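Local coordinates for stromal cell-derived factor 2-like protein (Arabidopsis thaliana, PDB 3MAL) that takes part in endoplasmic reticulum protein quality control and the unfolded protein response, in a complex with ERDJ3B and BIP1 needed for accumulation of the immune receptor EFR, at residues T137-R145 / K178-G189. Residues are numbered along the deposited sequence; the frame is centred on the assembly and turned at random.
Sequences TWKQDQRVR and KKADNIWLAAEG. With SO4 (sulfate ion), chain E; SO4 (sulfate ion), chain C.
Arg145 reaches across to the turn at Lys179-Asn182 and turns a single nitrogen, NH1, to two neighbouring oxygens: Lys179 O at 2.7 Å, in the plane of the guanidinium, and Asn182 OD1 at 2.8 Å, tilted out of it. Both bonds are bent. The Asn182 amide stands at 72° to the guanidinium, and its OD1 also accepts the backbone N-H of Lys179, so one side-chain oxygen ties the turn to itself and to the arginine. Lys179 O is likewise gripped twice, by Arg145 NH1 from one face of its carbonyl and by Asn182 N from the other. Lys178 crosses Arg145 at about a right angle, laying CB over a guanidinium face, 3.7 Å above its plane; Glu132, which bridges to Arg145 NE, probably eases the proximity of the two cations.

One residue back from Arg145, Val144 pairs with Trp184 as an antiparallel hydrogen-bonded pair, with Trp184 N to Val144 O at 2.8 Å. Arg143 lies on the other face of the sheet, where Ile183 CD1 packs 3.4 Å from Arg143 CB; a bend at chi3 (95°) turns the guanidinium over Ile183, and its NH2 meets Glu29 in a salt bridge.

Toward the type II turn Lys139-Gln142 the direct pairing gives way to a water with four hydrogen bonds, which accepts from Trp138 NE1 and Ala186 N and donates to Lys139 O and Gln142 O. Asp141 N still reaches Ala186 O at 2.8 Å, nearly straight. CG anti to the backbone N (chi1 -164°) carries the Trp138 indole across toward Ala186, whose CB meets it obliquely. The two strands are neighbours in the six-stranded antiparallel barrel of the MIR-type beta-trefoil, paired here within its third MIR motif.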
loop_
_atom_site.group_PDB
_atom_site.type_symbol
_atom_site.label_atom_id
_atom_site.label_comp_id
_atom_site.label_asym_id
_atom_site.label_seq_id
_atom_site.Cartn_x
_atom_site.Cartn_y
_atom_site.Cartn_z
ATOM N N THR A 137 14.239 -10.162 -4.989
ATOM C CA THR A 137 13.060 -9.820 -5.784
ATOM C C THR A 137 11.804 -10.094 -4.958
ATOM O O THR A 137 11.776 -11.049 -4.175
ATOM C CB THR A 137 12.988 -10.598 -7.122
ATOM O OG1 THR A 137 12.961 -11.996 -6.851
ATOM C CG2 THR A 137 14.189 -10.274 -8.051
ATOM N N TRP A 138 10.788 -9.257 -5.145
ATOM C CA TRP A 138 9.539 -9.334 -4.401
ATOM C C TRP A 138 8.759 -10.586 -4.833
ATOM O O TRP A 138 8.583 -10.827 -6.036
ATOM C CB TRP A 138 8.718 -8.053 -4.640
ATOM C CG TRP A 138 7.574 -7.777 -3.667
ATOM C CD1 TRP A 138 7.290 -8.432 -2.497
ATOM C CD2 TRP A 138 6.589 -6.747 -3.790
ATOM N NE1 TRP A 138 6.175 -7.881 -1.901
ATOM C CE2 TRP A 138 5.736 -6.838 -2.667
ATOM C CE3 TRP A 138 6.341 -5.751 -4.749
ATOM C CZ2 TRP A 138 4.641 -5.976 -2.474
ATOM C CZ3 TRP A 138 5.251 -4.880 -4.558
ATOM C CH2 TRP A 138 4.423 -5.000 -3.417
ATOM N N LYS A 139 8.305 -11.362 -3.848
ATOM C CA LYS A 139 7.535 -12.571 -4.092
ATOM C C LYS A 139 6.265 -12.629 -3.251
ATOM O O LYS A 139 6.161 -11.993 -2.196
ATOM C CB LYS A 139 8.395 -13.832 -3.841
ATOM C CG LYS A 139 9.601 -13.932 -4.783
ATOM C CD LYS A 139 10.480 -15.116 -4.413
ATOM C CE LYS A 139 11.803 -15.060 -5.184
ATOM N NZ LYS A 139 12.668 -14.020 -4.598
ATOM N N GLN A 140 5.285 -13.404 -3.706
ATOM C CA GLN A 140 4.094 -13.632 -2.912
ATOM C C GLN A 140 4.437 -14.302 -1.577
ATOM O O GLN A 140 5.302 -15.167 -1.514
ATOM C CB GLN A 140 3.114 -14.498 -3.698
ATOM C CG GLN A 140 1.858 -14.807 -2.941
ATOM C CD GLN A 140 0.890 -15.654 -3.753
ATOM O OE1 GLN A 140 0.141 -15.143 -4.585
ATOM N NE2 GLN A 140 0.875 -16.954 -3.476
ATOM N N ASP A 141 3.768 -13.886 -0.518
ATOM C CA ASP A 141 4.013 -14.396 0.821
ATOM C C ASP A 141 5.318 -14.043 1.463
ATOM O O ASP A 141 5.534 -14.502 2.568
ATOM C CB ASP A 141 3.882 -15.924 0.927
ATOM C CG ASP A 141 2.571 -16.411 0.450
ATOM O OD1 ASP A 141 2.536 -17.077 -0.604
ATOM O OD2 ASP A 141 1.558 -16.112 1.110
ATOM N N GLN A 142 6.212 -13.267 0.856
ATOM C CA GLN A 142 7.419 -12.935 1.647
ATOM C C GLN A 142 7.164 -11.699 2.493
ATOM O O GLN A 142 6.369 -10.839 2.128
ATOM C CB GLN A 142 8.734 -12.786 0.834
ATOM C CG GLN A 142 8.613 -11.835 -0.211
ATOM C CD GLN A 142 9.891 -11.383 -0.870
ATOM O OE1 GLN A 142 10.894 -12.108 -1.081
ATOM N NE2 GLN A 142 9.814 -10.194 -1.300
ATOM N N ARG A 143 7.867 -11.593 3.611
ATOM C CA ARG A 143 7.643 -10.506 4.547
ATOM C C ARG A 143 8.350 -9.258 4.035
ATOM O O ARG A 143 9.542 -9.305 3.686
ATOM C CB ARG A 143 8.165 -10.922 5.920
ATOM C CG ARG A 143 7.416 -12.138 6.499
ATOM C CD ARG A 143 8.171 -12.787 7.659
ATOM N NE ARG A 143 7.687 -12.254 8.929
ATOM C CZ ARG A 143 8.343 -11.393 9.699
ATOM N NH1 ARG A 143 9.552 -10.958 9.347
ATOM N NH2 ARG A 143 7.788 -10.974 10.833
ATOM N N VAL A 144 7.602 -8.156 3.944
ATOM C CA VAL A 144 8.143 -6.895 3.403
ATOM C C VAL A 144 7.631 -5.727 4.241
ATOM O O VAL A 144 6.668 -5.857 5.008
ATOM C CB VAL A 144 7.736 -6.651 1.889
ATOM C CG1 VAL A 144 8.183 -7.816 0.999
ATOM C CG2 VAL A 144 6.208 -6.411 1.739
ATOM N N ARG A 145 8.284 -4.584 4.080
ATOM C CA ARG A 145 7.762 -3.316 4.603
ATOM C C ARG A 145 7.695 -2.398 3.405
ATOM O O ARG A 145 8.406 -2.620 2.420
ATOM C CB ARG A 145 8.698 -2.727 5.669
ATOM C CG ARG A 145 8.842 -3.596 6.917
ATOM C CD ARG A 145 9.600 -2.883 8.066
ATOM N NE ARG A 145 10.311 -3.872 8.889
ATOM C CZ ARG A 145 9.839 -4.438 9.993
ATOM N NH1 ARG A 145 8.656 -4.125 10.471
ATOM N NH2 ARG A 145 10.580 -5.307 10.635
ATOM N N LYS A 178 10.335 0.561 12.785
ATOM C CA LYS A 178 10.032 -0.817 12.388
ATOM C C LYS A 178 9.412 -1.553 13.553
ATOM O O LYS A 178 9.954 -1.555 14.670
ATOM C CB LYS A 178 11.294 -1.553 11.910
ATOM C CG LYS A 178 11.984 -0.885 10.748
ATOM C CD LYS A 178 13.052 -1.813 10.145
ATOM C CE LYS A 178 13.509 -1.256 8.829
ATOM N NZ LYS A 178 14.459 -2.186 8.140
ATOM N N LYS A 179 8.243 -2.137 13.320
ATOM C CA LYS A 179 7.573 -2.933 14.332
ATOM C C LYS A 179 6.890 -4.110 13.671
ATOM O O LYS A 179 6.756 -4.151 12.438
ATOM C CB LYS A 179 6.512 -2.099 15.074
ATOM C CG LYS A 179 7.042 -0.893 15.836
ATOM C CD LYS A 179 5.888 -0.201 16.591
ATOM C CE LYS A 179 6.403 0.980 17.403
ATOM N NZ LYS A 179 5.315 1.697 18.156
ATOM N N ALA A 180 6.426 -5.053 14.484
ATOM C CA ALA A 180 5.665 -6.203 13.989
ATOM C C ALA A 180 4.433 -5.760 13.173
ATOM O O ALA A 180 4.091 -6.385 12.167
ATOM C CB ALA A 180 5.254 -7.092 15.159
ATOM N N ASP A 181 3.795 -4.672 13.605
ATOM C CA ASP A 181 2.587 -4.142 12.944
ATOM C C ASP A 181 2.874 -3.328 11.683
ATOM O O ASP A 181 1.955 -2.716 11.127
ATOM C CB ASP A 181 1.770 -3.264 13.910
ATOM C CG ASP A 181 0.983 -4.070 14.939
ATOM O OD1 ASP A 181 0.522 -5.186 14.646
ATOM O OD2 ASP A 181 0.807 -3.558 16.063
ATOM N N ASN A 182 4.125 -3.278 11.220
ATOM C CA ASN A 182 4.351 -2.752 9.860
ATOM C C ASN A 182 4.992 -3.745 8.882
ATOM O O ASN A 182 5.619 -3.358 7.905
ATOM C CB ASN A 182 4.962 -1.320 9.817
ATOM C CG ASN A 182 6.106 -1.111 10.783
ATOM O OD1 ASN A 182 7.150 -1.767 10.685
ATOM N ND2 ASN A 182 5.946 -0.132 11.695
ATOM N N ILE A 183 4.823 -5.029 9.163
ATOM C CA ILE A 183 5.195 -6.025 8.180
ATOM C C ILE A 183 3.962 -6.437 7.373
ATOM O O ILE A 183 2.841 -6.586 7.901
ATOM C CB ILE A 183 5.971 -7.216 8.793
ATOM C CG1 ILE A 183 6.497 -8.149 7.690
ATOM C CG2 ILE A 183 5.136 -7.942 9.824
ATOM C CD1 ILE A 183 5.507 -9.193 7.214
ATOM N N TRP A 184 4.167 -6.541 6.066
ATOM C CA TRP A 184 3.101 -6.894 5.132
ATOM C C TRP A 184 3.541 -8.057 4.236
ATOM O O TRP A 184 4.731 -8.346 4.114
ATOM C CB TRP A 184 2.741 -5.680 4.253
ATOM C CG TRP A 184 2.183 -4.509 5.041
ATOM C CD1 TRP A 184 2.892 -3.589 5.763
ATOM C CD2 TRP A 184 0.798 -4.141 5.178
ATOM N NE1 TRP A 184 2.037 -2.673 6.339
ATOM C CE2 TRP A 184 0.750 -2.989 5.998
ATOM C CE3 TRP A 184 -0.397 -4.675 4.697
ATOM C CZ2 TRP A 184 -0.458 -2.358 6.340
ATOM C CZ3 TRP A 184 -1.602 -4.051 5.033
ATOM C CH2 TRP A 184 -1.618 -2.900 5.842
ATOM N N LEU A 185 2.559 -8.690 3.600
ATOM C CA LEU A 185 2.761 -9.810 2.675
ATOM C C LEU A 185 1.872 -9.602 1.424
ATOM O O LEU A 185 0.661 -9.357 1.541
ATOM C CB LEU A 185 2.379 -11.131 3.368
ATOM C CG LEU A 185 3.027 -11.382 4.751
ATOM C CD1 LEU A 185 2.063 -11.967 5.765
ATOM C CD2 LEU A 185 4.231 -12.263 4.642
ATOM N N ALA A 186 2.462 -9.678 0.241
ATOM C CA ALA A 186 1.646 -9.699 -0.970
ATOM C C ALA A 186 0.973 -11.063 -1.103
ATOM O O ALA A 186 1.610 -12.115 -0.922
ATOM C CB ALA A 186 2.479 -9.361 -2.221
ATOM N N ALA A 187 -0.322 -11.044 -1.413
ATOM C CA ALA A 187 -1.093 -12.292 -1.600
ATOM C C ALA A 187 -2.164 -12.187 -2.705
ATOM O O ALA A 187 -2.444 -11.087 -3.240
ATOM C CB ALA A 187 -1.736 -12.684 -0.278
ATOM N N GLU A 188 -2.775 -13.317 -3.048
ATOM C CA GLU A 188 -3.942 -13.310 -3.940
ATOM C C GLU A 188 -3.724 -12.551 -5.245
ATOM O O GLU A 188 -4.662 -12.011 -5.812
ATOM C CB GLU A 188 -5.173 -12.724 -3.231
ATOM C CG GLU A 188 -5.655 -13.622 -2.169
ATOM C CD GLU A 188 -6.827 -13.083 -1.377
ATOM O OE1 GLU A 188 -7.804 -12.526 -1.936
ATOM O OE2 GLU A 188 -6.786 -13.274 -0.158
ATOM N N GLY A 189 -2.499 -12.515 -5.732
ATOM C CA GLY A 189 -2.222 -11.656 -6.865
ATOM C C GLY A 189 -2.365 -12.303 -8.226
ATOM O O GLY A 189 -2.561 -13.511 -8.341
HETATM S S SO4 E . 16.443 -13.792 -5.333
HETATM O O1 SO4 E . 16.859 -13.433 -3.989
HETATM O O2 SO4 E . 17.515 -13.450 -6.265
HETATM O O3 SO4 E . 16.140 -15.228 -5.340
HETATM O O4 SO4 E . 15.250 -13.033 -5.685
HETATM S S SO4 C . 13.008 -15.245 -0.822
HETATM O O1 SO4 C . 14.230 -15.783 -0.232
HETATM O O2 SO4 C . 13.383 -14.454 -1.961
HETATM O O3 SO4 C . 12.099 -16.320 -1.182
HETATM O O4 SO4 C . 12.375 -14.369 0.151
HETATM O O HOH W 1 5.270 -10.151 -0.299
#